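Local coordinates for fumarylacetoacetate hydrolase (Burkholderia xenovorans, PDB 5TI1), which probably hydrolyses fumarylacetoacetate to fumarate and acetoacetate, the last step of phenylalanine and tyrosine breakdown, and binds magnesium, at residues P298-Q303 with G318-D323. Numbering follows the deposited sequence.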
loop_
_atom_site.group_PDB
_atom_site.type_symbol
_atom_site.label_atom_id
_atom_site.label_comp_id
_atom_site.label_asym_id
_atom_site.label_seq_id
_atom_site.Cartn_x
_atom_site.Cartn_y
_atom_site.Cartn_z
ATOM N N PRO B 298 -20.906 23.154 -3.602
ATOM C CA PRO B 298 -21.993 23.881 -2.915
ATOM C C PRO B 298 -22.132 23.549 -1.440
ATOM O O PRO B 298 -22.913 24.214 -0.754
ATOM C CB PRO B 298 -23.254 23.455 -3.685
ATOM C CG PRO B 298 -22.756 23.017 -5.016
ATOM C CD PRO B 298 -21.422 22.387 -4.754
ATOM N N PHE B 299 -21.410 22.552 -0.926
ATOM C CA PHE B 299 -21.560 22.144 0.464
ATOM C C PHE B 299 -20.296 22.395 1.276
ATOM O O PHE B 299 -20.205 21.947 2.421
ATOM C CB PHE B 299 -22.010 20.676 0.515
ATOM C CG PHE B 299 -23.191 20.409 -0.369
ATOM C CD1 PHE B 299 -24.475 20.707 0.065
ATOM C CD2 PHE B 299 -23.016 19.938 -1.660
ATOM C CE1 PHE B 299 -25.574 20.501 -0.755
ATOM C CE2 PHE B 299 -24.111 19.733 -2.489
ATOM C CZ PHE B 299 -25.393 20.019 -2.032
ATOM N N ARG B 300 -19.344 23.148 0.722
ATOM C CA ARG B 300 -18.162 23.567 1.463
ATOM C C ARG B 300 -18.550 24.497 2.611
ATOM O O ARG B 300 -19.386 25.392 2.453
ATOM C CB ARG B 300 -17.177 24.258 0.514
ATOM C CG ARG B 300 -15.963 24.877 1.178
ATOM C CD ARG B 300 -15.186 25.735 0.182
ATOM N NE ARG B 300 -14.795 24.981 -1.011
ATOM C CZ ARG B 300 -13.700 24.229 -1.104
ATOM N NH1 ARG B 300 -12.875 24.114 -0.072
ATOM N NH2 ARG B 300 -13.427 23.589 -2.231
ATOM N N VAL B 301 -17.953 24.266 3.784
ATOM C CA VAL B 301 -18.274 25.003 5.000
ATOM C C VAL B 301 -17.001 25.195 5.813
ATOM O O VAL B 301 -15.950 24.608 5.529
ATOM C CB VAL B 301 -19.343 24.295 5.867
ATOM C CG1 VAL B 301 -20.702 24.305 5.179
ATOM C CG2 VAL B 301 -18.901 22.875 6.198
ATOM N N ALA B 302 -17.115 26.027 6.844
ATOM C CA ALA B 302 -15.979 26.343 7.698
ATOM C C ALA B 302 -15.612 25.158 8.586
ATOM O O ALA B 302 -16.458 24.614 9.305
ATOM C CB ALA B 302 -16.293 27.566 8.553
ATOM N N GLN B 303 -14.339 24.772 8.535
ATOM C CA GLN B 303 -13.803 23.701 9.357
ATOM C C GLN B 303 -13.681 24.149 10.815
ATOM O O GLN B 303 -13.708 25.342 11.110
ATOM C CB GLN B 303 -12.437 23.262 8.811
ATOM C CG GLN B 303 -11.337 24.351 8.844
ATOM C CD GLN B 303 -11.382 25.311 7.658
ATOM O OE1 GLN B 303 -12.296 25.268 6.838
ATOM N NE2 GLN B 303 -10.377 26.176 7.561
ATOM N N GLY B 318 -9.513 30.403 4.282
ATOM C CA GLY B 318 -10.779 30.037 3.701
ATOM C C GLY B 318 -11.370 28.788 4.331
ATOM O O GLY B 318 -10.914 28.281 5.360
ATOM N N GLU B 319 -12.418 28.292 3.681
ATOM C CA GLU B 319 -13.201 27.172 4.180
ATOM C C GLU B 319 -12.800 25.885 3.466
ATOM O O GLU B 319 -12.723 25.843 2.234
ATOM C CB GLU B 319 -14.696 27.435 4.000
ATOM C CG GLU B 319 -15.209 28.634 4.771
ATOM C CD GLU B 319 -16.660 28.944 4.458
ATOM O OE1 GLU B 319 -17.229 28.289 3.558
ATOM O OE2 GLU B 319 -17.227 29.844 5.110
ATOM N N HIS B 320 -12.570 24.832 4.239
ATOM C CA HIS B 320 -12.114 23.585 3.645
ATOM C C HIS B 320 -12.815 22.359 4.212
ATOM O O HIS B 320 -12.334 21.238 3.988
ATOM C CB HIS B 320 -10.605 23.471 3.806
ATOM C CG HIS B 320 -9.854 24.486 3.003
ATOM N ND1 HIS B 320 -9.508 24.282 1.683
ATOM C CD2 HIS B 320 -9.416 25.727 3.320
ATOM C CE1 HIS B 320 -8.862 25.343 1.232
ATOM N NE2 HIS B 320 -8.802 26.238 2.204
ATOM N N ALA B 321 -13.919 22.533 4.930
ATOM C CA ALA B 321 -14.752 21.439 5.402
ATOM C C ALA B 321 -15.944 21.265 4.473
ATOM O O ALA B 321 -16.254 22.133 3.651
ATOM C CB ALA B 321 -15.234 21.684 6.836
ATOM N N PHE B 322 -16.610 20.121 4.605
ATOM C CA PHE B 322 -17.737 19.796 3.749
ATOM C C PHE B 322 -18.872 19.237 4.592
ATOM O O PHE B 322 -18.657 18.415 5.489
ATOM C CB PHE B 322 -17.326 18.826 2.642
ATOM C CG PHE B 322 -16.433 19.456 1.606
ATOM C CD1 PHE B 322 -15.063 19.514 1.798
ATOM C CD2 PHE B 322 -16.969 20.028 0.463
ATOM C CE1 PHE B 322 -14.239 20.117 0.855
ATOM C CE2 PHE B 322 -16.146 20.638 -0.486
ATOM C CZ PHE B 322 -14.785 20.686 -0.285
ATOM N N ASP B 323 -20.076 19.718 4.301
ATOM C CA ASP B 323 -21.289 19.406 5.059
ATOM C C ASP B 323 -21.890 18.132 4.473
ATOM O O ASP B 323 -22.719 18.170 3.562
ATOM C CB ASP B 323 -22.240 20.593 4.993
ATOM C CG ASP B 323 -23.494 20.399 5.815
ATOM O OD1 ASP B 323 -23.677 19.332 6.439
ATOM O OD2 ASP B 323 -24.311 21.339 5.825
#
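Gly318 begins the contact by accepting a hydrogen bond from the side-chain amide of Gln303. The bond lies just past a short antiparallel beta ladder, in which strand 300-301 pairs with the start of strand 321-331 in the C-terminal FAH-family region, away from the metal site. Gln303 NE2 reaches Gly318 O at 3.1 Å, with the acceptor close to the amide plane.

Glu319 turns its carbonyl to Arg300. Arg300 NH1 donates to Glu319 O at 2.9 Å, on a lone pair and near the guanidinium plane. The CB and CG of Glu319 lie along the backbone of Val301 and Ala302.

His320 N meets the other end of the Gln303 amide, donating to Gln303 OE1 at 2.6 Å from above the carbonyl plane. Gln303 gets there by a bend at chi2 (-83°), and its amide thus bonds backbone on both sides of Glu319. The His320 ring stands almost perpendicular to the guanidinium; its ND1 is hydrogen-bonded to Glu249, which also forms a salt bridge with Arg300, as does Glu297.

Ala321 and Val301 form the hydrogen-bonded pair, with N-H to O=C bonds in both directions. Ala321 CB packs 3.9 Å from Val301 CG2.

Phe322 and Arg300 are the non-hydrogen-bonded pair. Both side chains leave the same face of the sheet and run side by side. Phe322 CZ sits over one guanidinium face, offset toward its rim, with the planes 61° apart, while Leu293 and Leu296 of helix 293-296 also touch the Phe322 side chain.

Asp323 OD1 is hydrogen-bonded to Asn345 ND2. Asp323 N donates to Phe299 O at 2.9 Å, and Asp323 CB lies 4.0 Å from Val301 CG1.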